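Local coordinates for protein FACT complex subunit SPT16 (Ashbya gossypii, PDB 6A8M) that probably serves within the FACT complex as a histone chaperone that reorganizes nucleosomes during transcription, DNA replication and DNA repair, this part being its N-terminal peptidase-like region, at residues Q377-N381 / D393-I397; Q416-T420 / T432-K436; S32-G38 / T63-F69. One frame throughout, in Å; residues are numbered along the deposited sequence.

Contact 1: residues Q377-N381 / D393-I397; sequences QFVLN and DCFNI
Phe395 reaches across to Phe378 and Leu380, although the two segments are not neighbours in their sheet. Strand 364-368 runs between them: Leu380 makes backbone bonds to Val365 and Gly366, while Cys394 bonds on the other side to Met369. The meeting is therefore made by side chains rising from the sheet and closing over the middle strand.

From CB of Phe395 the side chain leads with CG anti to the carbonyl carbon (chi1 -65°), carrying the ring toward residues 377-381. The ring's CD1 packs against CD1 of Leu380 at 4.1 Å. Next along the ring, Phe395 CE1 makes the closest aromatic approach, 3.7 Å to CE1 of Phe378, and also touches CD2 of Leu380. At the tip, CZ lies 4.1 Å from CZ of Phe378. Phe395 thus turns its edge toward the face of Phe378 in an offset edge-to-face pair, with centroids 5.5 Å apart and planes at 72°.

Leu380 sets its two methyls beside CD1 and CE1 of Phe395. Its CD1 also meets the CD1 methyl of Ile397 at 3.6 Å, the two side chains crossing at about a right angle. At the other end Asp393 brings OD2 loosely near Phe378 CE2, but that oxygen is hydrogen-bonded to Glu390 N.

No hydrogen bond spans the two segments, and every residue that touches is buried. Cohesion here is apolar and aromatic: two rings and branched aliphatic tips join the outermost, 379-381 side of this M24-like domain sheet to strand 394-405, while strand 364-368 and the residue after it supply backbone partners to both segments.

Contact 2: residues Q416-T420 / T432-K436; sequences QLADT and TNYTK
Residues 416-420 of strand 412-424 and the irregular segment 432-436 lie nearest at Thr420 and Thr432, whose CA atoms are 5.7 Å apart, and diverge to 8.4 Å between the CA atoms of Leu417 and Lys436. Thr432 OG1 does two jobs. It donates to Asp419 OD1 at 2.6 Å, on the anti lone pair, and accepts the backbone N-H of Thr420 at 3.0 Å (158°). A chi1 of 45°, with OG1 tucked between the backbone N and carbonyl carbon, lets one oxygen serve both.

The second carboxylate oxygen takes Lys436. This side chain is extended beyond CG and comes from the opposite direction to Asp419, setting NZ 3.0 Å from Asp419 OD2, well above the carboxylate plane, in a salt bridge. Further back, Lys436 CB rests against Leu417 CD1 at 4.0 Å. Arg304 adds a salt bridge to OD1, and Gln325 bonds both OD2 and Lys436 NZ; such company would probably stabilise the buried aspartate's negative charge.

Strand 298-308 supplies Arg304, helix 312-332 supplies Gln325 and covers Leu417, and helix 179-208 bonds the loop's backbone at Asn433 and Tyr434 through Asp193.

Contact 3: residues S32-G38 / T63-F69; sequences SLVFILG and TTLIAVF
Leu33, Phe35 and Leu37 pair with Val68, Ile66 and Thr64 as the hydrogen-bonded positions of an antiparallel ladder, the strand axes 4.5 Å apart at closest and at 171°. Each pair exchanges two backbone bonds. Those between Phe35 and Ile66 are typical: Phe35 N to Ile66 O is 2.8 Å, and Ile66 N to Phe35 O is 2.9 Å and nearly straight at 171°. Where the chain leaves the helix 48-57 connection, Thr63 and Thr64 both face Leu37 in a G1 beta bulge. Thr63, with positive phi, sends its N to Gly38 O at 2.8 Å, approaching from above the carbonyl plane.

A weaker polar interaction is the bent CA-H...O contact of Ala67 CA with Leu33 O, 3.1 Å. A water donates hydrogen bonds to both Phe35 O and Thr64 O, bridging two carbonyls that could not bond each other.

Apolar contacts fall on two faces. On one, Val34 CG2 meets the Ala67 methyl, and Leu65 CD1 lies 4.0 Å from Ile36 CG1 with the side chains side by side; the anti chi1 of Leu65 (-177°) carries its tip toward Ile36 and Val34. Helices 113-128 and 143-158 cover this face. On the other, Leu33 CB packs on Val68 CB, and helix 48-57 receives Phe35, Leu37 and Ile66. At the end of the ladder Ser32 CB abuts the Phe69 ring at CD2, 3.6 Å away.

The chemistry is that of a sheet interior: much of the backbone's polarity is met within the sheet, Ser32 and Val34 bonding to Gly133 and Leu65 and Ala67 to Ile76 and Val74, which leaves largely apolar side chains to bind the N-terminal lobe's helices on both faces.

In the fold
Contact 3 comes first along the chain, followed by contact 1 and then contact 2. It lies in the central strands of the six-stranded mixed sheet of the N-terminal lobe, its centre about 27 Å from that of contact 1 and about 38 Å from that of contact 2, touching neither. Contacts 1 and 2 share the five-stranded antiparallel sheet of the M24-like domain, with centres about 15 Å apart. Neighbouring strands 394-405 and 412-424 join them: Ile397 N probably bonds to Asp419 O, 3.0 Å away, and Cys394 packs on Thr420. The three contacts thus fall in two separate parts, the N-terminal lobe and the M24-family domain, an arrangement consistent with aminopeptidase P-like relatives, here within a histone chaperone subunit.

Contact 1: residues Q377-N381 / D393-I397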
ATOM      1  N   GLN A 377      -7.190  -6.066  -5.326  1.00 17.19           N
ATOM      2  CA  GLN A 377      -7.626  -6.196  -6.705  1.00 16.52           C
ATOM      3  C   GLN A 377      -6.503  -6.623  -7.634  1.00 14.59           C
ATOM      4  O   GLN A 377      -6.757  -6.840  -8.817  1.00 15.54           O
ATOM      5  CB  GLN A 377      -8.179  -4.859  -7.209  1.00 19.32           C
ATOM      6  CG  GLN A 377      -9.269  -4.254  -6.350  1.00 25.14           C
ATOM      7  CD  GLN A 377     -10.509  -5.104  -6.350  1.00 29.44           C
ATOM      8  OE1 GLN A 377     -10.932  -5.602  -7.399  1.00 29.21           O
ATOM      9  NE2 GLN A 377     -11.101  -5.290  -5.176  1.00 32.64           N
ATOM     10  N   PHE A 378      -5.272  -6.701  -7.146  1.00 13.77           N
ATOM     11  CA  PHE A 378      -4.129  -7.037  -7.999  1.00 12.67           C
ATOM     12  C   PHE A 378      -3.157  -7.855  -7.153  1.00 12.91           C
ATOM     13  O   PHE A 378      -2.011  -7.487  -6.943  1.00 11.95           O
ATOM     14  CB  PHE A 378      -3.507  -5.763  -8.572  1.00 11.69           C
ATOM     15  CG  PHE A 378      -2.704  -5.957  -9.842  1.00 12.40           C
ATOM     16  CD1 PHE A 378      -1.855  -7.048 -10.010  1.00 13.10           C
ATOM     17  CD2 PHE A 378      -2.770  -5.013 -10.855  1.00 15.88           C
ATOM     18  CE1 PHE A 378      -1.096  -7.210 -11.184  1.00 16.09           C
ATOM     19  CE2 PHE A 378      -2.036  -5.164 -12.034  1.00 16.85           C
ATOM     20  CZ  PHE A 378      -1.203  -6.261 -12.211  1.00 17.18           C
ATOM     21  N   VAL A 379      -3.650  -8.990  -6.616  1.00 11.70           N
ATOM     22  CA  VAL A 379      -2.823  -9.961  -5.913  1.00 11.15           C
ATOM     23  C   VAL A 379      -2.231 -10.920  -6.934  1.00 12.60           C
ATOM     24  O   VAL A 379      -2.910 -11.332  -7.887  1.00 12.97           O
ATOM     25  CB  VAL A 379      -3.642 -10.710  -4.844  1.00 13.66           C
ATOM     26  CG1 VAL A 379      -2.834 -11.810  -4.224  1.00 14.03           C
ATOM     27  CG2 VAL A 379      -4.083  -9.734  -3.724  1.00 15.90           C
ATOM     28  N   LEU A 380      -0.959 -11.291  -6.737  1.00 11.40           N
ATOM     29  CA  LEU A 380      -0.269 -12.149  -7.695  1.00 11.88           C
ATOM     30  C   LEU A 380      -0.554 -13.603  -7.340  1.00 12.79           C
ATOM     31  O   LEU A 380       0.263 -14.302  -6.739  1.00 14.42           O
ATOM     32  CB  LEU A 380       1.223 -11.835  -7.708  1.00 11.73           C
ATOM     33  CG  LEU A 380       1.559 -10.377  -8.040  1.00 13.15           C
ATOM     34  CD1 LEU A 380       3.079 -10.129  -7.975  1.00 13.30           C
ATOM     35  CD2 LEU A 380       1.022 -10.010  -9.420  1.00 16.32           C
ATOM     36  N   ASN A 381      -1.758 -14.057  -7.709  1.00 12.76           N
ATOM     37  CA  ASN A 381      -2.199 -15.417  -7.434  1.00 14.72           C
ATOM     38  C   ASN A 381      -2.773 -16.031  -8.705  1.00 14.16           C
ATOM     39  O   ASN A 381      -2.878 -15.370  -9.751  1.00 17.90           O
ATOM     40  CB  ASN A 381      -3.221 -15.424  -6.292  1.00 17.64           C
ATOM     41  CG  ASN A 381      -4.468 -14.614  -6.609  1.00 18.22           C
ATOM     42  OD1 ASN A 381      -4.842 -14.428  -7.765  1.00 21.00           O
ATOM     43  ND2 ASN A 381      -5.143 -14.148  -5.562  1.00 19.64           N
ATOM     44  N   ASP A 393       4.020   0.324 -12.819  1.00 15.27           N
ATOM     45  CA  ASP A 393       3.499  -0.378 -11.656  1.00 15.54           C
ATOM     46  C   ASP A 393       4.617  -0.665 -10.666  1.00 14.98           C
ATOM     47  O   ASP A 393       5.758  -0.922 -11.047  1.00 15.70           O
ATOM     48  CB  ASP A 393       2.854  -1.703 -12.060  1.00 14.90           C
ATOM     49  CG  ASP A 393       1.501  -1.521 -12.734  1.00 16.84           C
ATOM     50  OD1 ASP A 393       0.995  -0.381 -12.778  1.00 17.31           O
ATOM     51  OD2 ASP A 393       0.979  -2.535 -13.252  1.00 19.15           O
ATOM     52  N   CYS A 394       4.266  -0.644  -9.382  1.00 13.12           N
ATOM     53  CA  CYS A 394       5.185  -1.007  -8.316  1.00 12.15           C
ATOM     54  C   CYS A 394       4.612  -2.207  -7.584  1.00 13.75           C
ATOM     55  O   CYS A 394       3.436  -2.193  -7.205  1.00 15.36           O
ATOM     56  CB  CYS A 394       5.372   0.156  -7.342  1.00 14.92           C
ATOM     57  SG  CYS A 394       6.588  -0.164  -6.043  1.00 18.71           S
ATOM     58  N   PHE A 395       5.439  -3.230  -7.366  1.00 12.52           N
ATOM     59  CA  PHE A 395       4.975  -4.447  -6.707  1.00 10.56           C
ATOM     60  C   PHE A 395       5.719  -4.709  -5.407  1.00 11.47           C
ATOM     61  O   PHE A 395       6.905  -4.389  -5.247  1.00 11.20           O
ATOM     62  CB  PHE A 395       5.132  -5.682  -7.626  1.00 13.00           C
ATOM     63  CG  PHE A 395       4.264  -5.624  -8.830  1.00 15.02           C
ATOM     64  CD1 PHE A 395       2.978  -6.156  -8.795  1.00 15.35           C
ATOM     65  CD2 PHE A 395       4.704  -4.972  -9.971  1.00 14.64           C
ATOM     66  CE1 PHE A 395       2.154  -6.060  -9.903  1.00 16.11           C
ATOM     67  CE2 PHE A 395       3.891  -4.886 -11.086  1.00 16.67           C
ATOM     68  CZ  PHE A 395       2.611  -5.424 -11.038  1.00 15.35           C
ATOM     69  N   ASN A 396       4.977  -5.302  -4.470  1.00 12.04           N
ATOM     70  CA  ASN A 396       5.533  -6.059  -3.353  1.00 11.26           C
ATOM     71  C   ASN A 396       5.640  -7.504  -3.831  1.00 12.20           C
ATOM     72  O   ASN A 396       4.628  -8.190  -3.957  1.00 11.71           O
ATOM     73  CB  ASN A 396       4.608  -5.916  -2.151  1.00  9.79           C
ATOM     74  CG  ASN A 396       4.986  -6.812  -0.997  1.00 10.43           C
ATOM     75  OD1 ASN A 396       6.117  -7.275  -0.910  1.00 11.87           O
ATOM     76  ND2 ASN A 396       4.037  -7.029  -0.087  1.00 11.66           N
ATOM     77  N   ILE A 397       6.851  -7.950  -4.161  1.00 10.73           N
ATOM     78  CA  ILE A 397       7.065  -9.338  -4.566  1.00 10.88           C
ATOM     79  C   ILE A 397       7.473 -10.076  -3.302  1.00 10.68           C
ATOM     80  O   ILE A 397       8.592  -9.899  -2.806  1.00 12.71           O
ATOM     81  CB  ILE A 397       8.136  -9.450  -5.664  1.00 11.88           C
ATOM     82  CG1 ILE A 397       7.756  -8.603  -6.880  1.00 10.75           C
ATOM     83  CG2 ILE A 397       8.363 -10.901  -6.065  1.00 14.84           C
ATOM     84  CD1 ILE A 397       6.466  -9.078  -7.573  1.00 12.21           C
TER

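Contact 2: residues Q416-T420 / T432-K436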
ATOM      1  N   GLN A 416      11.007 -16.920   3.898  1.00 12.80           N
ATOM      2  CA  GLN A 416      10.242 -15.831   3.327  1.00 11.66           C
ATOM      3  C   GLN A 416      11.185 -14.750   2.827  1.00 13.95           C
ATOM      4  O   GLN A 416      12.124 -14.365   3.522  1.00 16.58           O
ATOM      5  CB  GLN A 416       9.253 -15.262   4.352  1.00 13.41           C
ATOM      6  CG  GLN A 416       8.378 -14.175   3.790  1.00 16.27           C
ATOM      7  CD  GLN A 416       7.237 -13.853   4.711  1.00 16.58           C
ATOM      8  OE1 GLN A 416       7.450 -13.465   5.883  1.00 17.48           O
ATOM      9  NE2 GLN A 416       6.021 -14.044   4.218  1.00 17.70           N
ATOM     10  N   LEU A 417      10.906 -14.239   1.631  1.00 14.17           N
ATOM     11  CA  LEU A 417      11.717 -13.187   1.040  1.00 12.54           C
ATOM     12  C   LEU A 417      10.777 -12.219   0.346  1.00 11.13           C
ATOM     13  O   LEU A 417       9.897 -12.662  -0.391  1.00 13.29           O
ATOM     14  CB  LEU A 417      12.694 -13.789   0.021  1.00 15.51           C
ATOM     15  CG  LEU A 417      13.750 -12.881  -0.589  1.00 18.12           C
ATOM     16  CD1 LEU A 417      14.748 -12.451   0.494  1.00 19.55           C
ATOM     17  CD2 LEU A 417      14.456 -13.599  -1.736  1.00 18.82           C
ATOM     18  N   ALA A 418      10.969 -10.915   0.559  1.00  9.84           N
ATOM     19  CA  ALA A 418      10.159  -9.924  -0.144  1.00 10.91           C
ATOM     20  C   ALA A 418      11.010  -8.720  -0.513  1.00 10.90           C
ATOM     21  O   ALA A 418      11.901  -8.323   0.235  1.00 11.44           O
ATOM     22  CB  ALA A 418       8.938  -9.472   0.700  1.00 11.75           C
ATOM     23  N   ASP A 419      10.710  -8.128  -1.674  1.00 10.90           N
ATOM     24  CA  ASP A 419      11.357  -6.902  -2.108  1.00 10.18           C
ATOM     25  C   ASP A 419      10.350  -6.045  -2.854  1.00 11.74           C
ATOM     26  O   ASP A 419       9.368  -6.548  -3.409  1.00 12.43           O
ATOM     27  CB  ASP A 419      12.579  -7.183  -3.004  1.00 13.18           C
ATOM     28  CG  ASP A 419      13.798  -7.579  -2.192  1.00 13.34           C
ATOM     29  OD1 ASP A 419      14.355  -6.701  -1.512  1.00 14.41           O
ATOM     30  OD2 ASP A 419      14.181  -8.764  -2.218  1.00 14.88           O
ATOM     31  N   THR A 420      10.621  -4.742  -2.878  1.00  9.98           N
ATOM     32  CA  THR A 420       9.803  -3.792  -3.624  1.00 11.08           C
ATOM     33  C   THR A 420      10.392  -3.611  -5.019  1.00 10.89           C
ATOM     34  O   THR A 420      11.590  -3.358  -5.166  1.00 11.58           O
ATOM     35  CB  THR A 420       9.743  -2.475  -2.861  1.00 14.20           C
ATOM     36  OG1 THR A 420       9.211  -2.751  -1.553  1.00 12.76           O
ATOM     37  CG2 THR A 420       8.868  -1.449  -3.568  1.00 13.43           C
ATOM     38  N   THR A 432      14.421  -2.053  -2.923  1.00 13.33           N
ATOM     39  CA  THR A 432      14.941  -2.448  -1.613  1.00 13.63           C
ATOM     40  C   THR A 432      16.225  -3.239  -1.855  1.00 16.82           C
ATOM     41  O   THR A 432      16.190  -4.325  -2.452  1.00 16.61           O
ATOM     42  CB  THR A 432      13.913  -3.289  -0.850  1.00 13.40           C
ATOM     43  OG1 THR A 432      13.359  -4.272  -1.734  1.00 14.31           O
ATOM     44  CG2 THR A 432      12.756  -2.420  -0.317  1.00 12.42           C
ATOM     45  N   ASN A 433      17.362  -2.683  -1.423  1.00 15.48           N
ATOM     46  CA  ASN A 433      18.673  -3.225  -1.747  1.00 17.89           C
ATOM     47  C   ASN A 433      19.407  -3.762  -0.527  1.00 17.92           C
ATOM     48  O   ASN A 433      20.577  -4.129  -0.640  1.00 19.81           O
ATOM     49  CB  ASN A 433      19.512  -2.165  -2.473  1.00 21.35           C
ATOM     50  CG  ASN A 433      18.821  -1.658  -3.735  1.00 28.35           C
ATOM     51  OD1 ASN A 433      18.599  -0.449  -3.913  1.00 31.45           O
ATOM     52  ND2 ASN A 433      18.454  -2.590  -4.611  1.00 28.66           N
ATOM     53  N   TYR A 434      18.737  -3.884   0.621  1.00 15.25           N
ATOM     54  CA  TYR A 434      19.359  -4.557   1.753  1.00 15.52           C
ATOM     55  C   TYR A 434      19.735  -5.982   1.352  1.00 17.28           C
ATOM     56  O   TYR A 434      19.008  -6.646   0.607  1.00 16.45           O
ATOM     57  CB  TYR A 434      18.428  -4.558   2.973  1.00 15.98           C
ATOM     58  CG  TYR A 434      19.078  -5.213   4.163  1.00 15.62           C
ATOM     59  CD1 TYR A 434      20.094  -4.558   4.873  1.00 17.85           C
ATOM     60  CD2 TYR A 434      18.734  -6.499   4.545  1.00 15.75           C
ATOM     61  CE1 TYR A 434      20.719  -5.177   5.954  1.00 21.13           C
ATOM     62  CE2 TYR A 434      19.355  -7.114   5.612  1.00 17.66           C
ATOM     63  CZ  TYR A 434      20.344  -6.459   6.310  1.00 20.57           C
ATOM     64  OH  TYR A 434      20.968  -7.089   7.372  1.00 22.92           O
ATOM     65  N   THR A 435      20.900  -6.439   1.816  1.00 17.44           N
ATOM     66  CA  THR A 435      21.425  -7.723   1.363  1.00 15.56           C
ATOM     67  C   THR A 435      20.444  -8.874   1.600  1.00 15.00           C
ATOM     68  O   THR A 435      19.658  -8.890   2.555  1.00 15.76           O
ATOM     69  CB  THR A 435      22.770  -8.044   2.051  1.00 15.93           C
ATOM     70  OG1 THR A 435      23.261  -9.297   1.561  1.00 16.86           O
ATOM     71  CG2 THR A 435      22.581  -8.164   3.563  1.00 17.38           C
ATOM     72  N   LYS A 436      20.493  -9.844   0.689  1.00 15.11           N
ATOM     73  CA  LYS A 436      19.849 -11.132   0.880  1.00 13.19           C
ATOM     74  C   LYS A 436      20.813 -12.259   0.545  1.00 13.39           C
ATOM     75  O   LYS A 436      20.386 -13.405   0.415  1.00 16.72           O
ATOM     76  CB  LYS A 436      18.586 -11.252   0.028  1.00 13.22           C
ATOM     77  CG  LYS A 436      18.812 -10.868  -1.448  1.00 16.27           C
ATOM     78  CD  LYS A 436      17.488 -10.456  -2.078  1.00 17.41           C
ATOM     79  CE  LYS A 436      17.642 -10.096  -3.547  1.00 19.76           C
ATOM     80  NZ  LYS A 436      16.432  -9.349  -4.033  1.00 19.45           N
TER

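Contact 3: residues S32-G38 / T63-F69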
ATOM      1  N   SER A  32     -21.985   9.033 -11.695  1.00 21.03           N
ATOM      2  CA  SER A  32     -21.331  10.011 -10.834  1.00 20.92           C
ATOM      3  C   SER A  32     -20.672   9.226  -9.710  1.00 20.48           C
ATOM      4  O   SER A  32     -20.966   8.049  -9.513  1.00 20.40           O
ATOM      5  CB  SER A  32     -22.318  11.037 -10.269  1.00 23.41           C
ATOM      6  OG  SER A  32     -23.317  10.432  -9.453  1.00 23.10           O
ATOM      7  N   LEU A  33     -19.786   9.895  -8.972  1.00 18.12           N
ATOM      8  CA  LEU A  33     -19.066   9.310  -7.849  1.00 17.79           C
ATOM      9  C   LEU A  33     -19.300  10.184  -6.630  1.00 16.21           C
ATOM     10  O   LEU A  33     -19.331  11.410  -6.754  1.00 15.07           O
ATOM     11  CB  LEU A  33     -17.565   9.235  -8.119  1.00 16.13           C
ATOM     12  CG  LEU A  33     -17.103   8.533  -9.394  1.00 16.88           C
ATOM     13  CD1 LEU A  33     -15.603   8.549  -9.488  1.00 15.18           C
ATOM     14  CD2 LEU A  33     -17.648   7.092  -9.401  1.00 19.86           C
ATOM     15  N   VAL A  34     -19.454   9.568  -5.454  1.00 15.61           N
ATOM     16  CA  VAL A  34     -19.490  10.310  -4.193  1.00 15.94           C
ATOM     17  C   VAL A  34     -18.580   9.633  -3.169  1.00 15.68           C
ATOM     18  O   VAL A  34     -18.748   8.442  -2.879  1.00 16.42           O
ATOM     19  CB  VAL A  34     -20.915  10.431  -3.624  1.00 17.19           C
ATOM     20  CG1 VAL A  34     -20.877  11.276  -2.360  1.00 15.30           C
ATOM     21  CG2 VAL A  34     -21.890  11.047  -4.666  1.00 16.41           C
ATOM     22  N   PHE A  35     -17.645  10.403  -2.602  1.00 14.23           N
ATOM     23  CA  PHE A  35     -16.728   9.933  -1.567  1.00 13.68           C
ATOM     24  C   PHE A  35     -16.853  10.846  -0.355  1.00 14.22           C
ATOM     25  O   PHE A  35     -16.776  12.071  -0.496  1.00 16.11           O
ATOM     26  CB  PHE A  35     -15.278   9.929  -2.069  1.00 12.47           C
ATOM     27  CG  PHE A  35     -15.087   9.111  -3.315  1.00 13.61           C
ATOM     28  CD1 PHE A  35     -14.932   7.745  -3.217  1.00 14.84           C
ATOM     29  CD2 PHE A  35     -15.087   9.701  -4.560  1.00 12.91           C
ATOM     30  CE1 PHE A  35     -14.768   6.966  -4.351  1.00 16.76           C
ATOM     31  CE2 PHE A  35     -14.927   8.928  -5.713  1.00 14.77           C
ATOM     32  CZ  PHE A  35     -14.769   7.558  -5.603  1.00 16.79           C
ATOM     33  N   ILE A  36     -17.020  10.255   0.830  1.00 15.61           N
ATOM     34  CA  ILE A  36     -17.279  11.028   2.042  1.00 15.20           C
ATOM     35  C   ILE A  36     -16.258  10.622   3.086  1.00 15.58           C
ATOM     36  O   ILE A  36     -16.231   9.461   3.510  1.00 17.78           O
ATOM     37  CB  ILE A  36     -18.705  10.825   2.584  1.00 18.31           C
ATOM     38  CG1 ILE A  36     -19.729  10.791   1.444  1.00 18.76           C
ATOM     39  CG2 ILE A  36     -19.043  11.925   3.589  1.00 19.96           C
ATOM     40  CD1 ILE A  36     -19.971   9.402   0.889  1.00 18.06           C
ATOM     41  N   LEU A  37     -15.449  11.576   3.527  1.00 15.08           N
ATOM     42  CA  LEU A  37     -14.453  11.318   4.554  1.00 15.62           C
ATOM     43  C   LEU A  37     -14.963  11.950   5.842  1.00 16.03           C
ATOM     44  O   LEU A  37     -15.235  13.152   5.879  1.00 16.67           O
ATOM     45  CB  LEU A  37     -13.091  11.888   4.150  1.00 17.13           C
ATOM     46  CG  LEU A  37     -11.910  11.015   4.614  1.00 20.08           C
ATOM     47  CD1 LEU A  37     -10.692  11.314   3.798  1.00 21.96           C
ATOM     48  CD2 LEU A  37     -11.633  11.173   6.122  1.00 22.18           C
ATOM     49  N   GLY A  38     -15.118  11.143   6.887  1.00 17.38           N
ATOM     50  CA  GLY A  38     -15.534  11.711   8.151  1.00 19.21           C
ATOM     51  C   GLY A  38     -14.342  12.100   9.000  1.00 19.26           C
ATOM     52  O   GLY A  38     -13.418  12.754   8.514  1.00 18.26           O
ATOM     53  N   THR A  63     -13.625  15.273   7.271  1.00 15.65           N
ATOM     54  CA  THR A  63     -14.911  15.970   7.262  1.00 16.30           C
ATOM     55  C   THR A  63     -15.151  16.676   5.926  1.00 15.04           C
ATOM     56  O   THR A  63     -15.400  17.879   5.864  1.00 19.96           O
ATOM     57  CB  THR A  63     -14.965  16.957   8.430  1.00 18.52           C
ATOM     58  OG1 THR A  63     -14.504  16.295   9.615  1.00 22.65           O
ATOM     59  CG2 THR A  63     -16.363  17.420   8.672  1.00 20.47           C
ATOM     60  N   THR A  64     -15.009  15.917   4.841  1.00 14.71           N
ATOM     61  CA  THR A  64     -14.988  16.457   3.491  1.00 15.18           C
ATOM     62  C   THR A  64     -15.701  15.496   2.562  1.00 14.58           C
ATOM     63  O   THR A  64     -15.515  14.283   2.667  1.00 14.69           O
ATOM     64  CB  THR A  64     -13.543  16.659   3.000  1.00 15.12           C
ATOM     65  OG1 THR A  64     -12.931  17.681   3.784  1.00 15.45           O
ATOM     66  CG2 THR A  64     -13.494  17.045   1.525  1.00 15.56           C
ATOM     67  N   LEU A  65     -16.515  16.042   1.665  1.00 14.81           N
ATOM     68  CA  LEU A  65     -17.165  15.262   0.627  1.00 14.03           C
ATOM     69  C   LEU A  65     -16.627  15.695  -0.732  1.00 13.67           C
ATOM     70  O   LEU A  65     -16.492  16.888  -1.011  1.00 15.25           O
ATOM     71  CB  LEU A  65     -18.682  15.448   0.692  1.00 15.54           C
ATOM     72  CG  LEU A  65     -19.513  14.624  -0.293  1.00 16.52           C
ATOM     73  CD1 LEU A  65     -20.915  14.405   0.288  1.00 17.71           C
ATOM     74  CD2 LEU A  65     -19.608  15.305  -1.638  1.00 17.72           C
ATOM     75  N   ILE A  66     -16.358  14.722  -1.593  1.00 15.06           N
ATOM     76  CA  ILE A  66     -15.959  14.969  -2.965  1.00 14.30           C
ATOM     77  C   ILE A  66     -16.888  14.163  -3.862  1.00 15.21           C
ATOM     78  O   ILE A  66     -16.986  12.942  -3.711  1.00 15.40           O
ATOM     79  CB  ILE A  66     -14.496  14.567  -3.224  1.00 14.32           C
ATOM     80  CG1 ILE A  66     -13.556  15.277  -2.244  1.00 13.88           C
ATOM     81  CG2 ILE A  66     -14.125  14.787  -4.706  1.00 12.85           C
ATOM     82  CD1 ILE A  66     -12.084  14.779  -2.309  1.00 17.13           C
ATOM     83  N   ALA A  67     -17.553  14.830  -4.791  1.00 15.17           N
ATOM     84  CA  ALA A  67     -18.387  14.157  -5.773  1.00 15.66           C
ATOM     85  C   ALA A  67     -17.906  14.521  -7.164  1.00 16.18           C
ATOM     86  O   ALA A  67     -17.529  15.669  -7.411  1.00 15.57           O
ATOM     87  CB  ALA A  67     -19.859  14.526  -5.613  1.00 16.02           C
ATOM     88  N   VAL A  68     -17.911  13.540  -8.068  1.00 15.93           N
ATOM     89  CA  VAL A  68     -17.335  13.706  -9.401  1.00 15.28           C
ATOM     90  C   VAL A  68     -18.402  13.423 -10.448  1.00 17.30           C
ATOM     91  O   VAL A  68     -19.174  12.469 -10.315  1.00 17.17           O
ATOM     92  CB  VAL A  68     -16.118  12.781  -9.631  1.00 14.46           C
ATOM     93  CG1 VAL A  68     -15.445  13.166 -10.924  1.00 14.69           C
ATOM     94  CG2 VAL A  68     -15.106  12.871  -8.444  1.00 16.79           C
ATOM     95  N   PHE A  69     -18.434  14.258 -11.491  1.00 18.15           N
ATOM     96  CA  PHE A  69     -19.392  14.163 -12.589  1.00 21.92           C
ATOM     97  C   PHE A  69     -18.653  14.369 -13.907  1.00 21.67           C
ATOM     98  O   PHE A  69     -17.496  14.798 -13.929  1.00 22.76           O
ATOM     99  CB  PHE A  69     -20.505  15.217 -12.461  1.00 19.97           C
ATOM    100  CG  PHE A  69     -21.147  15.264 -11.111  1.00 19.98           C
ATOM    101  CD1 PHE A  69     -20.597  16.014 -10.084  1.00 18.04           C
ATOM    102  CD2 PHE A  69     -22.325  14.575 -10.873  1.00 21.39           C
ATOM    103  CE1 PHE A  69     -21.194  16.043  -8.835  1.00 18.22           C
ATOM    104  CE2 PHE A  69     -22.925  14.613  -9.638  1.00 21.49           C
ATOM    105  CZ  PHE A  69     -22.365  15.340  -8.618  1.00 19.50           C
TER
HETATM  106  O   HOH W   1     -14.346  12.900   0.441  1.00 14.86           O